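Local coordinates for protein leucine aminopeptidase 2 (Saccharomyces cerevisiae, PDB 2XQ0) that cleaves di- and tripeptides as a zinc-dependent M1-family aminopeptidase and also shows low epoxide hydrolase activity, opening leukotriene A4 in vitro, at residues Val586-Arg597 with Tyr618-Asp629. Sequence-based numbering, arbitrary orientation.
Sequences VGRMKFVRPGYR and YHPICKALVKQD
Two near-parallel helices of the C-terminal helical domain, 589-597 and 620-629, pack at -18° with 9.6 Å between their axes, joined by an apolar seam, with a tyrosine pair on one flank and a salt-bridge network at the C-terminal end. In the seam, Val592 sets CG1 against SG of Cys622 (3.3 Å) and crosses Val626 at about a right angle. SG of Cys622, anti to the backbone N (chi1 177°), lies alongside that valine branch, and CB of the cysteine packs on Met589 CG. Val626 CG1 lies over one face of the Tyr596 ring, a CH-pi contact 4.0 Å from the centroid. Tyr596 and Tyr618 come from opposite directions and meet edge to edge, the Tyr596 OH donating to Tyr618 OH at 2.8 Å. The buried Tyr618 hydroxyl is also hydrogen-bonded to the backbone O of Leu583, and its ring carries CG1 of Val592 over one face. A phenylalanine in place of Tyr618 would probably leave the Tyr596 hydroxyl and the Leu583 carbonyl each without this mate. A water bridges Gly587 O and His619 N, linking the loops that lead into the two helices. At the C-terminal end, Asp629 OD2 lies at the edge of two guanidinium groups, forming salt bridges with Arg593 NE (3.4 Å, a weak but straight hydrogen bond) and Arg597 NE (3.5 Å). The bend at chi3 of Arg593 (72°) lays its guanidinium over Leu625, whose CB sits 3.7 Å above the plane. At the N-terminal end, Met589 touches Tyr273 of the substrate site and lies about 7 Å, side chain to nearest atoms, from bound bestatin. Such parallel packing of alternate helices is typical of the alpha-helical C-terminal domain of leukotriene A4 hydrolases, here bordering the peptide-binding cleft.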
ATOM      1  N   VAL A 586      -2.699   2.945  18.107  1.00 54.05           N
ATOM      2  CA  VAL A 586      -2.528   2.819  16.655  1.00 55.94           C
ATOM      3  C   VAL A 586      -2.351   1.365  16.203  1.00 50.02           C
ATOM      4  O   VAL A 586      -1.903   0.521  16.971  1.00 54.62           O
ATOM      5  CB  VAL A 586      -1.341   3.681  16.117  1.00 48.06           C
ATOM      6  CG1 VAL A 586      -1.603   5.169  16.345  1.00 54.41           C
ATOM      7  CG2 VAL A 586      -0.024   3.262  16.760  1.00 49.72           C
ATOM      8  N   GLY A 587      -2.704   1.089  14.949  1.00 48.54           N
ATOM      9  CA  GLY A 587      -2.600  -0.251  14.387  1.00 43.67           C
ATOM     10  C   GLY A 587      -1.820  -0.305  13.078  1.00 41.08           C
ATOM     11  O   GLY A 587      -1.519  -1.382  12.561  1.00 33.79           O
ATOM     12  N   ARG A 588      -1.493   0.861  12.532  1.00 38.93           N
ATOM     13  CA  ARG A 588      -0.733   0.925  11.285  1.00 41.12           C
ATOM     14  C   ARG A 588       0.627   0.241  11.440  1.00 37.11           C
ATOM     15  O   ARG A 588       1.421   0.630  12.288  1.00 36.18           O
ATOM     16  CB  ARG A 588      -0.542   2.380  10.851  1.00 37.65           C
ATOM     17  CG  ARG A 588       0.094   2.531   9.478  1.00 41.08           C
ATOM     18  CD  ARG A 588       0.029   3.971   8.995  1.00 39.01           C
ATOM     19  NE  ARG A 588       0.668   4.128   7.695  1.00 36.75           N
ATOM     20  CZ  ARG A 588       0.904   5.296   7.112  1.00 35.20           C
ATOM     21  NH1 ARG A 588       0.541   6.424   7.704  1.00 28.50           N
ATOM     22  NH2 ARG A 588       1.500   5.335   5.930  1.00 37.86           N
ATOM     23  N   MET A 589       0.892  -0.773  10.615  1.00 42.40           N
ATOM     24  CA  MET A 589       2.108  -1.575  10.774  1.00 45.96           C
ATOM     25  C   MET A 589       3.363  -0.725  10.851  1.00 39.49           C
ATOM     26  O   MET A 589       4.231  -0.953  11.700  1.00 45.56           O
ATOM     27  CB  MET A 589       2.238  -2.622   9.661  1.00 48.55           C
ATOM     28  CG  MET A 589       1.469  -3.902   9.946  1.00 53.40           C
ATOM     29  SD  MET A 589       1.695  -5.196   8.709  1.00 58.43           S
ATOM     30  CE  MET A 589       0.910  -4.469   7.271  1.00 56.21           C
ATOM     31  N   LYS A 590       3.448   0.269   9.976  1.00 34.73           N
ATOM     32  CA  LYS A 590       4.646   1.111   9.912  1.00 36.67           C
ATOM     33  C   LYS A 590       5.045   1.700  11.272  1.00 36.53           C
ATOM     34  O   LYS A 590       6.224   1.978  11.499  1.00 34.66           O
ATOM     35  CB  LYS A 590       4.480   2.217   8.859  1.00 47.40           C
ATOM     36  CG  LYS A 590       4.209   3.604   9.424  1.00 57.86           C
ATOM     37  CD  LYS A 590       4.006   4.662   8.327  1.00 52.76           C
ATOM     38  CE  LYS A 590       5.310   5.084   7.667  1.00 48.53           C
ATOM     39  NZ  LYS A 590       5.141   6.344   6.883  1.00 46.62           N
ATOM     40  N   PHE A 591       4.078   1.894  12.173  1.00 39.54           N
ATOM     41  CA  PHE A 591       4.377   2.416  13.515  1.00 43.13           C
ATOM     42  C   PHE A 591       4.447   1.316  14.564  1.00 50.34           C
ATOM     43  O   PHE A 591       5.347   1.306  15.412  1.00 47.79           O
ATOM     44  CB  PHE A 591       3.348   3.459  13.961  1.00 43.76           C
ATOM     45  CG  PHE A 591       3.162   4.587  12.984  1.00 41.92           C
ATOM     46  CD1 PHE A 591       4.250   5.304  12.521  1.00 37.13           C
ATOM     47  CD2 PHE A 591       1.890   4.931  12.539  1.00 41.55           C
ATOM     48  CE1 PHE A 591       4.076   6.337  11.621  1.00 36.97           C
ATOM     49  CE2 PHE A 591       1.713   5.968  11.639  1.00 38.40           C
ATOM     50  CZ  PHE A 591       2.802   6.666  11.182  1.00 37.23           C
ATOM     51  N   VAL A 592       3.489   0.394  14.490  1.00 57.36           N
ATOM     52  CA  VAL A 592       3.360  -0.710  15.436  1.00 53.48           C
ATOM     53  C   VAL A 592       4.575  -1.646  15.474  1.00 56.61           C
ATOM     54  O   VAL A 592       5.129  -1.894  16.549  1.00 59.67           O
ATOM     55  CB  VAL A 592       2.075  -1.517  15.157  1.00 45.86           C
ATOM     56  CG1 VAL A 592       2.038  -2.808  15.971  1.00 48.22           C
ATOM     57  CG2 VAL A 592       0.846  -0.661  15.440  1.00 58.30           C
ATOM     58  N   ARG A 593       4.987  -2.160  14.314  1.00 53.65           N
ATOM     59  CA  ARG A 593       6.125  -3.083  14.249  1.00 58.20           C
ATOM     60  C   ARG A 593       7.406  -2.456  14.798  1.00 61.01           C
ATOM     61  O   ARG A 593       8.044  -3.007  15.699  1.00 60.14           O
ATOM     62  CB  ARG A 593       6.371  -3.561  12.818  1.00 61.48           C
ATOM     63  CG  ARG A 593       5.341  -4.515  12.280  1.00 70.09           C
ATOM     64  CD  ARG A 593       5.772  -5.053  10.930  1.00 72.33           C
ATOM     65  NE  ARG A 593       6.881  -5.994  11.055  1.00 73.74           N
ATOM     66  CZ  ARG A 593       7.313  -6.774  10.069  1.00 74.60           C
ATOM     67  NH1 ARG A 593       6.726  -6.722   8.875  1.00 72.54           N
ATOM     68  NH2 ARG A 593       8.325  -7.611  10.278  1.00 69.95           N
ATOM     69  N   PRO A 594       7.802  -1.303  14.241  1.00 48.87           N
ATOM     70  CA  PRO A 594       9.016  -0.657  14.736  1.00 48.32           C
ATOM     71  C   PRO A 594       8.856  -0.234  16.190  1.00 58.56           C
ATOM     72  O   PRO A 594       9.824  -0.270  16.945  1.00 69.10           O
ATOM     73  CB  PRO A 594       9.138   0.595  13.853  1.00 58.49           C
ATOM     74  CG  PRO A 594       8.298   0.313  12.647  1.00 57.43           C
ATOM     75  CD  PRO A 594       7.180  -0.559  13.128  1.00 48.47           C
ATOM     76  N   GLY A 595       7.650   0.179  16.571  1.00 53.17           N
ATOM     77  CA  GLY A 595       7.395   0.642  17.924  1.00 53.10           C
ATOM     78  C   GLY A 595       7.675  -0.440  18.950  1.00 61.56           C
ATOM     79  O   GLY A 595       8.310  -0.201  19.987  1.00 59.41           O
ATOM     80  N   TYR A 596       7.196  -1.643  18.652  1.00 56.94           N
ATOM     81  CA  TYR A 596       7.446  -2.793  19.499  1.00 57.02           C
ATOM     82  C   TYR A 596       8.920  -3.194  19.509  1.00 62.38           C
ATOM     83  O   TYR A 596       9.434  -3.645  20.533  1.00 66.98           O
ATOM     84  CB  TYR A 596       6.531  -3.967  19.113  1.00 56.70           C
ATOM     85  CG  TYR A 596       5.190  -3.895  19.799  1.00 58.03           C
ATOM     86  CD1 TYR A 596       5.052  -4.253  21.134  1.00 63.52           C
ATOM     87  CD2 TYR A 596       4.062  -3.451  19.120  1.00 54.33           C
ATOM     88  CE1 TYR A 596       3.827  -4.180  21.773  1.00 66.40           C
ATOM     89  CE2 TYR A 596       2.836  -3.380  19.750  1.00 54.26           C
ATOM     90  CZ  TYR A 596       2.719  -3.739  21.072  1.00 64.01           C
ATOM     91  OH  TYR A 596       1.486  -3.660  21.692  1.00 68.13           O
ATOM     92  N   ARG A 597       9.607  -3.014  18.383  1.00 67.17           N
ATOM     93  CA  ARG A 597      11.038  -3.301  18.343  1.00 74.11           C
ATOM     94  C   ARG A 597      11.779  -2.311  19.221  1.00 73.59           C
ATOM     95  O   ARG A 597      12.676  -2.686  19.974  1.00 64.96           O
ATOM     96  CB  ARG A 597      11.586  -3.261  16.918  1.00 76.96           C
ATOM     97  CG  ARG A 597      11.144  -4.432  16.043  1.00 81.11           C
ATOM     98  CD  ARG A 597      12.098  -4.582  14.874  1.00 84.40           C
ATOM     99  NE  ARG A 597      11.610  -5.517  13.868  1.00 88.83           N
ATOM    100  CZ  ARG A 597      12.271  -5.824  12.758  1.00 94.83           C
ATOM    101  NH1 ARG A 597      13.452  -5.271  12.512  1.00 97.30           N
ATOM    102  NH2 ARG A 597      11.755  -6.684  11.890  1.00 96.22           N
ATOM    103  N   TYR A 618      -5.086  -5.588  17.238  1.00 60.12           N
ATOM    104  CA  TYR A 618      -4.412  -5.334  15.968  1.00 58.60           C
ATOM    105  C   TYR A 618      -4.962  -6.216  14.839  1.00 56.19           C
ATOM    106  O   TYR A 618      -5.557  -7.257  15.104  1.00 55.07           O
ATOM    107  CB  TYR A 618      -2.899  -5.535  16.132  1.00 57.46           C
ATOM    108  CG  TYR A 618      -2.268  -4.684  17.225  1.00 55.49           C
ATOM    109  CD1 TYR A 618      -1.550  -5.267  18.265  1.00 57.95           C
ATOM    110  CD2 TYR A 618      -2.392  -3.299  17.216  1.00 51.15           C
ATOM    111  CE1 TYR A 618      -0.967  -4.489  19.261  1.00 62.75           C
ATOM    112  CE2 TYR A 618      -1.816  -2.514  18.206  1.00 53.30           C
ATOM    113  CZ  TYR A 618      -1.105  -3.112  19.225  1.00 63.66           C
ATOM    114  OH  TYR A 618      -0.535  -2.332  20.208  1.00 65.48           O
ATOM    115  N   HIS A 619      -4.775  -5.795  13.585  1.00 55.11           N
ATOM    116  CA  HIS A 619      -5.166  -6.616  12.433  1.00 46.80           C
ATOM    117  C   HIS A 619      -4.406  -7.927  12.505  1.00 53.20           C
ATOM    118  O   HIS A 619      -3.274  -7.955  12.998  1.00 61.81           O
ATOM    119  CB  HIS A 619      -4.850  -5.907  11.101  1.00 45.30           C
ATOM    120  CG  HIS A 619      -5.487  -6.554   9.901  1.00 44.18           C
ATOM    121  ND1 HIS A 619      -4.968  -7.678   9.295  1.00 44.71           N
ATOM    122  CD2 HIS A 619      -6.605  -6.238   9.208  1.00 41.41           C
ATOM    123  CE1 HIS A 619      -5.739  -8.028   8.281  1.00 42.43           C
ATOM    124  NE2 HIS A 619      -6.743  -7.172   8.207  1.00 34.08           N
ATOM    125  N   PRO A 620      -5.019  -9.020  12.024  1.00 55.96           N
ATOM    126  CA  PRO A 620      -4.344 -10.325  12.024  1.00 64.50           C
ATOM    127  C   PRO A 620      -2.902 -10.281  11.512  1.00 65.36           C
ATOM    128  O   PRO A 620      -2.026 -10.925  12.101  1.00 64.58           O
ATOM    129  CB  PRO A 620      -5.197 -11.147  11.062  1.00 59.09           C
ATOM    130  CG  PRO A 620      -6.554 -10.601  11.230  1.00 58.24           C
ATOM    131  CD  PRO A 620      -6.390  -9.117  11.488  1.00 50.03           C
ATOM    132  N   ILE A 621      -2.670  -9.538  10.430  1.00 65.23           N
ATOM    133  CA  ILE A 621      -1.344  -9.429   9.829  1.00 61.13           C
ATOM    134  C   ILE A 621      -0.366  -8.773  10.780  1.00 58.34           C
ATOM    135  O   ILE A 621       0.703  -9.309  11.066  1.00 59.56           O
ATOM    136  CB  ILE A 621      -1.376  -8.578   8.550  1.00 60.68           C
ATOM    137  CG1 ILE A 621      -2.564  -8.961   7.661  1.00 59.05           C
ATOM    138  CG2 ILE A 621      -0.063  -8.729   7.808  1.00 70.73           C
ATOM    139  CD1 ILE A 621      -2.392 -10.250   6.907  1.00 54.35           C
ATOM    140  N   CYS A 622      -0.740  -7.594  11.261  1.00 54.98           N
ATOM    141  CA  CYS A 622       0.081  -6.870  12.222  1.00 56.42           C
ATOM    142  C   CYS A 622       0.324  -7.675  13.510  1.00 64.75           C
ATOM    143  O   CYS A 622       1.421  -7.624  14.068  1.00 69.49           O
ATOM    144  CB  CYS A 622      -0.545  -5.513  12.527  1.00 46.09           C
ATOM    145  SG  CYS A 622       0.335  -4.569  13.763  1.00 56.22           S
ATOM    146  N   LYS A 623      -0.677  -8.424  13.977  1.00 62.70           N
ATOM    147  CA  LYS A 623      -0.475  -9.272  15.155  1.00 62.48           C
ATOM    148  C   LYS A 623       0.547 -10.372  14.858  1.00 67.48           C
ATOM    149  O   LYS A 623       1.407 -10.681  15.695  1.00 67.47           O
ATOM    150  CB  LYS A 623      -1.792  -9.887  15.654  1.00 58.20           C
ATOM    151  CG  LYS A 623      -1.661 -10.650  16.976  1.00 60.99           C
ATOM    152  CD  LYS A 623      -2.987 -11.287  17.406  1.00 68.85           C
ATOM    153  CE  LYS A 623      -2.788 -12.256  18.576  1.00 73.17           C
ATOM    154  NZ  LYS A 623      -3.970 -13.159  18.803  1.00 79.51           N
ATOM    155  N   ALA A 624       0.451 -10.949  13.661  1.00 68.22           N
ATOM    156  CA  ALA A 624       1.342 -12.025  13.239  1.00 68.41           C
ATOM    157  C   ALA A 624       2.793 -11.566  13.267  1.00 70.61           C
ATOM    158  O   ALA A 624       3.668 -12.212  13.849  1.00 71.55           O
ATOM    159  CB  ALA A 624       0.971 -12.496  11.842  1.00 66.46           C
ATOM    160  N   LEU A 625       3.047 -10.433  12.635  1.00 69.53           N
ATOM    161  CA  LEU A 625       4.411  -9.973  12.482  1.00 62.57           C
ATOM    162  C   LEU A 625       5.000  -9.443  13.782  1.00 64.74           C
ATOM    163  O   LEU A 625       6.190  -9.603  14.035  1.00 69.64           O
ATOM    164  CB  LEU A 625       4.489  -8.965  11.349  1.00 60.94           C
ATOM    165  CG  LEU A 625       4.249  -9.747  10.058  1.00 67.88           C
ATOM    166  CD1 LEU A 625       3.852  -8.860   8.888  1.00 65.03           C
ATOM    167  CD2 LEU A 625       5.490 -10.579   9.745  1.00 71.91           C
ATOM    168  N   VAL A 626       4.165  -8.837  14.619  1.00 63.28           N
ATOM    169  CA  VAL A 626       4.643  -8.329  15.902  1.00 68.28           C
ATOM    170  C   VAL A 626       4.930  -9.482  16.856  1.00 73.83           C
ATOM    171  O   VAL A 626       5.879  -9.429  17.647  1.00 72.68           O
ATOM    172  CB  VAL A 626       3.649  -7.336  16.546  1.00 72.45           C
ATOM    173  CG1 VAL A 626       4.222  -6.785  17.855  1.00 81.87           C
ATOM    174  CG2 VAL A 626       3.343  -6.196  15.588  1.00 58.66           C
ATOM    175  N   LYS A 627       4.106 -10.524  16.767  1.00 78.05           N
ATOM    176  CA  LYS A 627       4.307 -11.749  17.535  1.00 90.29           C
ATOM    177  C   LYS A 627       5.738 -12.270  17.384  1.00 99.30           C
ATOM    178  O   LYS A 627       6.407 -12.549  18.377  1.00105.59           O
ATOM    179  CB  LYS A 627       3.291 -12.822  17.115  1.00 85.05           C
ATOM    180  CG  LYS A 627       3.696 -14.244  17.494  1.00 95.83           C
ATOM    181  CD  LYS A 627       2.708 -15.294  16.978  1.00 91.76           C
ATOM    182  CE  LYS A 627       1.508 -15.452  17.905  1.00 89.16           C
ATOM    183  NZ  LYS A 627       0.681 -16.651  17.561  1.00 88.28           N
ATOM    184  N   GLN A 628       6.214 -12.380  16.146  1.00 97.27           N
ATOM    185  CA  GLN A 628       7.535 -12.946  15.890  1.00 94.91           C
ATOM    186  C   GLN A 628       8.655 -11.924  16.050  1.00 90.44           C
ATOM    187  O   GLN A 628       9.796 -12.289  16.308  1.00 89.70           O
ATOM    188  CB  GLN A 628       7.594 -13.576  14.502  1.00 94.40           C
ATOM    189  CG  GLN A 628       7.741 -12.576  13.380  1.00 92.13           C
ATOM    190  CD  GLN A 628       7.310 -13.159  12.059  1.00 92.16           C
ATOM    191  OE1 GLN A 628       6.620 -14.179  12.018  1.00 77.86           O
ATOM    192  NE2 GLN A 628       7.709 -12.517  10.969  1.00 97.49           N
ATOM    193  N   ASP A 629       8.330 -10.647  15.878  1.00 87.16           N
ATOM    194  CA  ASP A 629       9.280  -9.591  16.189  1.00 90.24           C
ATOM    195  C   ASP A 629       9.672  -9.700  17.656  1.00 94.41           C
ATOM    196  O   ASP A 629      10.833  -9.514  18.012  1.00 98.17           O
ATOM    197  CB  ASP A 629       8.685  -8.206  15.912  1.00 86.75           C
ATOM    198  CG  ASP A 629       8.780  -7.806  14.448  1.00 84.95           C
ATOM    199  OD1 ASP A 629       9.326  -8.594  13.646  1.00 93.38           O
ATOM    200  OD2 ASP A 629       8.307  -6.702  14.099  1.00 74.16           O
TER
HETATM  201  O   HOH W   1      -3.377  -3.572  13.106  1.00 38.89           O